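PDB 1SR8: cobalt-precorrin-5B C(1)-methyltransferase from Archaeoglobus fulgidus, which probably catalyses methylation of C-1 of cobalt-precorrin-5B by S-adenosylmethionine, giving cobalt-precorrin-6A in the anaerobic route to adenosylcobalamin. Local coordinates for residues Arg120-Gly123 with Glu128-Val131; Thr47-Ala52 with Lys136-Glu141; Ser114-Gly119 with Glu141-Ala146. All coordinates share one frame; numbering follows the deposited sequence.

Overall arrangement
The three contacts share one alpha/beta region and run from its buried interior to its surface. Contact 2 is fully buried: helices 44-57 and 133-149 pack side by side through small and apolar groups, with no hydrogen bond between the two segments. Contact 3 uses the same helix 133-149, one turn further on, and sets it on edge strand 115-118 of the six-stranded sheet; it is a surface contact made by an aromatic ring and an isoleucine. Contact 1, partly buried, is the hairpin that follows this strand and precedes the helix, and it alone is closed by hydrogen bonds. Its Lys129 reaches back to Gly119, tying the hairpin to the end of strand 115-118.

Contact 1: residues Arg120-Gly123 with Glu128-Val131; sequences RGVG and EKAV
Gly123 and Ala130 face each other with CA atoms 5.4 Å apart, paired across the antiparallel beta hairpin of strands 121-125 and 128-129. Ala130 N donates to Gly123 O over 2.9 Å in a nearly straight bond, 170° at the hydrogen. Just there the second strand ends: Ala130 is the centre of an inverse gamma turn, in which Val131 N bonds to Lys129 O, and its short methyl fits against the Gly123 carbonyl. The side-chain part belongs to Lys129. A bend at its second torsion (chi2 -71°) directs the otherwise extended chain across Val122 at about a right angle, and its ammonium group donates to two backbone carbonyls. NZ lies 2.9 Å from Val122 O, somewhat tilted from the carbonyl plane, and also bonds to Gly119 O, its stronger partner. A leucine here would probably leave both oxygens without the donor that joins them. Val122 is buried, and its side chain also touches Val160 and Ile183. Of its two methyls, the one anti to the backbone N (chi1 -179°) is turned to the second strand: CG1 packs 3.7 Å from Lys129 CD and 4.4 Å from Val131 CG2.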
loop_
_atom_site.group_PDB
_atom_site.type_symbol
_atom_site.label_atom_id
_atom_site.label_comp_id
_atom_site.label_asym_id
_atom_site.label_seq_id
_atom_site.Cartn_x
_atom_site.Cartn_y
_atom_site.Cartn_z
ATOM N N ARG A 120 -8.234 16.093 -13.302
ATOM C CA ARG A 120 -7.371 17.043 -12.606
ATOM C C ARG A 120 -6.781 16.471 -11.324
ATOM O O ARG A 120 -7.433 15.691 -10.630
ATOM C CB ARG A 120 -8.161 18.307 -12.256
ATOM C CG ARG A 120 -9.264 18.068 -11.236
ATOM C CD ARG A 120 -9.855 19.368 -10.706
ATOM N NE ARG A 120 -10.816 19.125 -9.633
ATOM C CZ ARG A 120 -11.934 18.410 -9.767
ATOM N NH1 ARG A 120 -12.252 17.859 -10.937
ATOM N NH2 ARG A 120 -12.739 18.242 -8.726
ATOM N N GLY A 121 -5.552 16.878 -11.014
ATOM C CA GLY A 121 -4.895 16.423 -9.803
ATOM C C GLY A 121 -4.090 15.150 -9.955
ATOM O O GLY A 121 -3.317 14.800 -9.065
ATOM N N VAL A 122 -4.298 14.447 -11.069
ATOM C CA VAL A 122 -3.576 13.210 -11.362
ATOM C C VAL A 122 -2.445 13.570 -12.323
ATOM O O VAL A 122 -2.695 14.005 -13.444
ATOM C CB VAL A 122 -4.501 12.152 -12.027
ATOM C CG1 VAL A 122 -3.725 10.860 -12.297
ATOM C CG2 VAL A 122 -5.700 11.873 -11.123
ATOM N N GLY A 123 -1.207 13.395 -11.872
ATOM C CA GLY A 123 -0.056 13.728 -12.688
ATOM C C GLY A 123 0.042 13.005 -14.018
ATOM O O GLY A 123 -0.569 11.960 -14.231
ATOM N N GLU A 128 1.176 10.152 -20.484
ATOM C CA GLU A 128 0.224 9.212 -19.891
ATOM C C GLU A 128 -0.034 9.482 -18.413
ATOM O O GLU A 128 0.836 9.979 -17.708
ATOM C CB GLU A 128 0.727 7.784 -20.084
ATOM C CG GLU A 128 0.780 7.384 -21.544
ATOM C CD GLU A 128 1.044 5.908 -21.741
ATOM O OE1 GLU A 128 2.199 5.469 -21.538
ATOM O OE2 GLU A 128 0.083 5.187 -22.098
ATOM N N LYS A 129 -1.240 9.168 -17.951
ATOM C CA LYS A 129 -1.595 9.381 -16.550
ATOM C C LYS A 129 -0.750 8.517 -15.612
ATOM O O LYS A 129 -0.544 7.328 -15.862
ATOM C CB LYS A 129 -3.086 9.103 -16.335
ATOM C CG LYS A 129 -3.998 10.224 -16.835
ATOM C CD LYS A 129 -3.884 11.472 -15.941
ATOM C CE LYS A 129 -4.778 12.624 -16.410
ATOM N NZ LYS A 129 -4.775 13.748 -15.427
ATOM N N ALA A 130 -0.259 9.131 -14.538
ATOM C CA ALA A 130 0.580 8.459 -13.551
ATOM C C ALA A 130 -0.180 7.516 -12.604
ATOM O O ALA A 130 -0.336 7.804 -11.420
ATOM C CB ALA A 130 1.357 9.500 -12.747
ATOM N N VAL A 131 -0.643 6.391 -13.146
ATOM C CA VAL A 131 -1.365 5.363 -12.389
ATOM C C VAL A 131 -0.569 4.060 -12.546
ATOM O O VAL A 131 -0.445 3.538 -13.650
ATOM C CB VAL A 131 -2.789 5.145 -12.954
ATOM C CG1 VAL A 131 -3.549 4.153 -12.089
ATOM C CG2 VAL A 131 -3.531 6.480 -13.040
#

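Contact 2: residues Thr47-Ala52 with Lys136-Glu141; sequences TASAAA and KLQILE
Ala48 and Ile139 make the apolar part of this contact, with the alanine CB 3.8 Å from the isoleucine CD1. Small residues on helix 44-57 let helix 133-149 come close: the axes of the two segments approach to 8.9 Å, and the CA atoms of Ser49 and Ile139 are only 4.8 Å apart. The segments run nearly parallel, crossing at -18°. Together the helices form a layer on one side of the six-stranded mixed sheet, an alpha/beta packing in which Ala48 rests on Phe106 and Ile158 while Ile139 also reaches Ile158. The remaining contacts are van der Waals touches of a polar group. Ser49 OG sits 3.5 Å from Ile139 CA and equally near Ile139 CG1, in a place too tight for a large side chain. Its first torsion (chi1 -68°) lets OG hydrogen-bond to Gly45 O one turn back, so the buried hydroxyl is satisfied within its own helix. Gln138 runs alongside this hydroxyl: with CG anti to N (chi1 178°) and an extended chain beyond, it passes Ser49 OG with CG at 3.5 Å and CD at 3.7 Å. A long amide suits the position because NE2 then reaches the hydroxyl of Thr46 and the carbonyl of Ser69.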
loop_
_atom_site.group_PDB
_atom_site.type_symbol
_atom_site.label_atom_id
_atom_site.label_comp_id
_atom_site.label_asym_id
_atom_site.label_seq_id
_atom_site.Cartn_x
_atom_site.Cartn_y
_atom_site.Cartn_z
ATOM N N THR A 47 -8.159 4.135 -2.630
ATOM C CA THR A 47 -9.057 5.262 -2.404
ATOM C C THR A 47 -9.738 5.606 -3.721
ATOM O O THR A 47 -10.934 5.910 -3.758
ATOM C CB THR A 47 -8.292 6.481 -1.865
ATOM O OG1 THR A 47 -7.643 6.124 -0.634
ATOM C CG2 THR A 47 -9.245 7.645 -1.614
ATOM N N ALA A 48 -8.981 5.529 -4.810
ATOM C CA ALA A 48 -9.533 5.805 -6.129
ATOM C C ALA A 48 -10.606 4.761 -6.458
ATOM O O ALA A 48 -11.674 5.088 -6.997
ATOM C CB ALA A 48 -8.422 5.779 -7.177
ATOM N N SER A 49 -10.322 3.501 -6.125
ATOM C CA SER A 49 -11.262 2.419 -6.383
ATOM C C SER A 49 -12.555 2.651 -5.624
ATOM O O SER A 49 -13.649 2.472 -6.171
ATOM C CB SER A 49 -10.662 1.075 -5.962
ATOM O OG SER A 49 -9.583 0.721 -6.802
ATOM N N ALA A 50 -12.426 3.045 -4.361
ATOM C CA ALA A 50 -13.593 3.294 -3.527
ATOM C C ALA A 50 -14.447 4.401 -4.130
ATOM O O ALA A 50 -15.672 4.275 -4.193
ATOM C CB ALA A 50 -13.165 3.662 -2.109
ATOM N N ALA A 51 -13.805 5.476 -4.581
ATOM C CA ALA A 51 -14.528 6.599 -5.186
ATOM C C ALA A 51 -15.311 6.136 -6.408
ATOM O O ALA A 51 -16.491 6.444 -6.554
ATOM C CB ALA A 51 -13.557 7.713 -5.579
ATOM N N ALA A 52 -14.652 5.382 -7.281
ATOM C CA ALA A 52 -15.298 4.878 -8.490
ATOM C C ALA A 52 -16.485 3.983 -8.167
ATOM O O ALA A 52 -17.570 4.152 -8.725
ATOM C CB ALA A 52 -14.293 4.114 -9.333
ATOM N N LYS A 136 -3.941 0.450 -11.437
ATOM C CA LYS A 136 -4.789 0.399 -12.612
ATOM C C LYS A 136 -5.613 -0.883 -12.684
ATOM O O LYS A 136 -6.818 -0.838 -12.959
ATOM C CB LYS A 136 -3.945 0.548 -13.876
ATOM C CG LYS A 136 -4.769 0.631 -15.147
ATOM C CD LYS A 136 -5.746 1.803 -15.103
ATOM C CE LYS A 136 -6.496 1.934 -16.425
ATOM N NZ LYS A 136 -5.560 2.097 -17.592
ATOM N N LEU A 137 -4.981 -2.023 -12.433
ATOM C CA LEU A 137 -5.715 -3.279 -12.494
ATOM C C LEU A 137 -6.757 -3.343 -11.389
ATOM O O LEU A 137 -7.847 -3.872 -11.592
ATOM C CB LEU A 137 -4.765 -4.468 -12.379
ATOM C CG LEU A 137 -3.816 -4.676 -13.569
ATOM C CD1 LEU A 137 -2.926 -5.903 -13.315
ATOM C CD2 LEU A 137 -4.631 -4.833 -14.851
ATOM N N GLN A 138 -6.414 -2.792 -10.226
ATOM C CA GLN A 138 -7.312 -2.771 -9.069
ATOM C C GLN A 138 -8.549 -1.953 -9.369
ATOM O O GLN A 138 -9.668 -2.404 -9.126
ATOM C CB GLN A 138 -6.615 -2.173 -7.845
ATOM C CG GLN A 138 -7.517 -2.087 -6.628
ATOM C CD GLN A 138 -6.862 -1.360 -5.468
ATOM O OE1 GLN A 138 -5.904 -0.605 -5.659
ATOM N NE2 GLN A 138 -7.386 -1.567 -4.254
ATOM N N ILE A 139 -8.341 -0.743 -9.887
ATOM C CA ILE A 139 -9.450 0.143 -10.217
ATOM C C ILE A 139 -10.347 -0.498 -11.266
ATOM O O ILE A 139 -11.563 -0.523 -11.111
ATOM C CB ILE A 139 -8.937 1.498 -10.728
ATOM C CG1 ILE A 139 -8.118 2.182 -9.628
ATOM C CG2 ILE A 139 -10.111 2.383 -11.131
ATOM C CD1 ILE A 139 -7.481 3.494 -10.049
ATOM N N LEU A 140 -9.750 -1.036 -12.327
ATOM C CA LEU A 140 -10.525 -1.678 -13.386
ATOM C C LEU A 140 -11.329 -2.830 -12.851
ATOM O O LEU A 140 -12.465 -3.036 -13.244
ATOM C CB LEU A 140 -9.617 -2.207 -14.488
ATOM C CG LEU A 140 -9.199 -1.215 -15.564
ATOM C CD1 LEU A 140 -8.248 -1.921 -16.545
ATOM C CD2 LEU A 140 -10.452 -0.682 -16.281
ATOM N N GLU A 141 -10.714 -3.598 -11.967
ATOM C CA GLU A 141 -11.366 -4.748 -11.367
ATOM C C GLU A 141 -12.640 -4.329 -10.630
ATOM O O GLU A 141 -13.709 -4.913 -10.809
ATOM C CB GLU A 141 -10.399 -5.430 -10.398
ATOM C CG GLU A 141 -10.953 -6.712 -9.848
ATOM C CD GLU A 141 -10.007 -7.417 -8.912
ATOM O OE1 GLU A 141 -10.302 -8.580 -8.572
ATOM O OE2 GLU A 141 -8.984 -6.820 -8.507
#

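Contact 3: residues Ser114-Gly119 with Glu141-Ala146; sequences SGIFFG and ENFIKA
The carbonyl O of Gly115 lies 3.9 Å from both CE1 and CZ of Phe143, a van der Waals touch, while the Gly115 backbone is hydrogen-bonded to Val156 on the neighbouring strand. This is part of a beta-alpha-beta crossover: strands 115-118 and 155-159 are adjacent and parallel, and the connection between them includes a hairpin and helix 133-149, which packs back on the first strand here. Phe143 projects toward the strand with CG anti to its N (chi1 172°), and its broad ring spans the distance from helix to sheet. The ring also touches Ile56 and Phe152. Glycine is apt at position 115, since at these backbone angles a CB would run into the preceding carbonyl oxygen and would also clash with CZ of Phe117. The same face of Phe143 that meets Gly115 C receives Ile116, whose CG1-CD1 branch runs over the ring while the two side chains pass in opposite directions. Ile116 CG1 makes a CH-pi contact 4.2 Å from the centroid of the Phe143 ring, 26° off the normal. Beyond it, Ile116 CD1 packs tightly over the ring's root, 3.3 Å from CD1 and 3.4 Å from CG of Phe143.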
loop_
_atom_site.group_PDB
_atom_site.type_symbol
_atom_site.label_atom_id
_atom_site.label_comp_id
_atom_site.label_asym_id
_atom_site.label_seq_id
_atom_site.Cartn_x
_atom_site.Cartn_y
_atom_site.Cartn_z
ATOM N N SER A 114 -18.149 5.068 -21.586
ATOM C CA SER A 114 -17.709 3.933 -20.779
ATOM C C SER A 114 -16.198 3.791 -20.620
ATOM O O SER A 114 -15.443 3.940 -21.579
ATOM C CB SER A 114 -18.278 2.648 -21.362
ATOM O OG SER A 114 -18.118 2.653 -22.763
ATOM N N GLY A 115 -15.773 3.484 -19.397
ATOM C CA GLY A 115 -14.360 3.321 -19.110
ATOM C C GLY A 115 -13.953 4.025 -17.825
ATOM O O GLY A 115 -14.803 4.551 -17.101
ATOM N N ILE A 116 -12.648 4.027 -17.555
ATOM C CA ILE A 116 -12.066 4.658 -16.369
ATOM C C ILE A 116 -11.153 5.787 -16.828
ATOM O O ILE A 116 -10.182 5.552 -17.542
ATOM C CB ILE A 116 -11.209 3.659 -15.549
ATOM C CG1 ILE A 116 -12.096 2.562 -14.951
ATOM C CG2 ILE A 116 -10.425 4.403 -14.479
ATOM C CD1 ILE A 116 -13.168 3.081 -14.019
ATOM N N PHE A 117 -11.447 7.007 -16.403
ATOM C CA PHE A 117 -10.643 8.147 -16.815
ATOM C C PHE A 117 -10.124 8.904 -15.609
ATOM O O PHE A 117 -10.745 8.893 -14.541
ATOM C CB PHE A 117 -11.491 9.059 -17.704
ATOM C CG PHE A 117 -12.241 8.311 -18.779
ATOM C CD1 PHE A 117 -11.562 7.755 -19.862
ATOM C CD2 PHE A 117 -13.622 8.107 -18.672
ATOM C CE1 PHE A 117 -12.244 7.002 -20.826
ATOM C CE2 PHE A 117 -14.314 7.357 -19.626
ATOM C CZ PHE A 117 -13.623 6.803 -20.705
ATOM N N PHE A 118 -8.982 9.559 -15.791
ATOM C CA PHE A 118 -8.344 10.323 -14.728
ATOM C C PHE A 118 -8.280 11.807 -15.079
ATOM O O PHE A 118 -7.754 12.181 -16.129
ATOM C CB PHE A 118 -6.946 9.749 -14.489
ATOM C CG PHE A 118 -6.964 8.298 -14.100
ATOM C CD1 PHE A 118 -7.260 7.922 -12.794
ATOM C CD2 PHE A 118 -6.780 7.306 -15.058
ATOM C CE1 PHE A 118 -7.381 6.574 -12.443
ATOM C CE2 PHE A 118 -6.899 5.952 -14.721
ATOM C CZ PHE A 118 -7.202 5.586 -13.410
ATOM N N GLY A 119 -8.810 12.651 -14.196
ATOM C CA GLY A 119 -8.816 14.076 -14.467
ATOM C C GLY A 119 -7.789 14.928 -13.756
ATOM O O GLY A 119 -6.629 14.559 -13.619
ATOM N N GLU A 141 -10.714 -3.598 -11.967
ATOM C CA GLU A 141 -11.366 -4.748 -11.367
ATOM C C GLU A 141 -12.640 -4.329 -10.630
ATOM O O GLU A 141 -13.709 -4.913 -10.809
ATOM C CB GLU A 141 -10.399 -5.430 -10.398
ATOM C CG GLU A 141 -10.953 -6.712 -9.848
ATOM C CD GLU A 141 -10.007 -7.417 -8.912
ATOM O OE1 GLU A 141 -10.302 -8.580 -8.572
ATOM O OE2 GLU A 141 -8.984 -6.820 -8.507
ATOM N N ASN A 142 -12.518 -3.307 -9.794
ATOM C CA ASN A 142 -13.650 -2.808 -9.036
ATOM C C ASN A 142 -14.688 -2.184 -9.948
ATOM O O ASN A 142 -15.888 -2.257 -9.673
ATOM C CB ASN A 142 -13.164 -1.791 -8.008
ATOM C CG ASN A 142 -12.494 -2.452 -6.823
ATOM O OD1 ASN A 142 -13.157 -3.110 -6.015
ATOM N ND2 ASN A 142 -11.176 -2.299 -6.719
ATOM N N PHE A 143 -14.222 -1.562 -11.029
ATOM C CA PHE A 143 -15.110 -0.932 -12.007
ATOM C C PHE A 143 -15.985 -2.000 -12.665
ATOM O O PHE A 143 -17.198 -1.823 -12.818
ATOM C CB PHE A 143 -14.285 -0.199 -13.079
ATOM C CG PHE A 143 -15.111 0.312 -14.239
ATOM C CD1 PHE A 143 -15.971 1.396 -14.080
ATOM C CD2 PHE A 143 -15.059 -0.323 -15.478
ATOM C CE1 PHE A 143 -16.773 1.839 -15.137
ATOM C CE2 PHE A 143 -15.857 0.114 -16.540
ATOM C CZ PHE A 143 -16.713 1.194 -16.367
ATOM N N ILE A 144 -15.360 -3.109 -13.055
ATOM C CA ILE A 144 -16.078 -4.214 -13.687
ATOM C C ILE A 144 -17.112 -4.780 -12.722
ATOM O O ILE A 144 -18.275 -4.940 -13.086
ATOM C CB ILE A 144 -15.130 -5.368 -14.085
ATOM C CG1 ILE A 144 -14.163 -4.918 -15.181
ATOM C CG2 ILE A 144 -15.942 -6.558 -14.563
ATOM C CD1 ILE A 144 -13.057 -5.928 -15.442
ATOM N N LYS A 145 -16.685 -5.088 -11.496
ATOM C CA LYS A 145 -17.599 -5.634 -10.497
ATOM C C LYS A 145 -18.791 -4.689 -10.279
ATOM O O LYS A 145 -19.952 -5.114 -10.319
ATOM C CB LYS A 145 -16.888 -5.863 -9.151
ATOM C CG LYS A 145 -17.820 -6.480 -8.074
ATOM C CD LYS A 145 -17.414 -6.160 -6.616
ATOM C CE LYS A 145 -16.341 -7.112 -6.041
ATOM N NZ LYS A 145 -15.967 -6.796 -4.611
ATOM N N ALA A 146 -18.500 -3.410 -10.048
ATOM C CA ALA A 146 -19.552 -2.430 -9.823
ATOM C C ALA A 146 -20.459 -2.273 -11.043
ATOM O O ALA A 146 -21.680 -2.229 -10.901
ATOM C CB ALA A 146 -18.947 -1.083 -9.433
#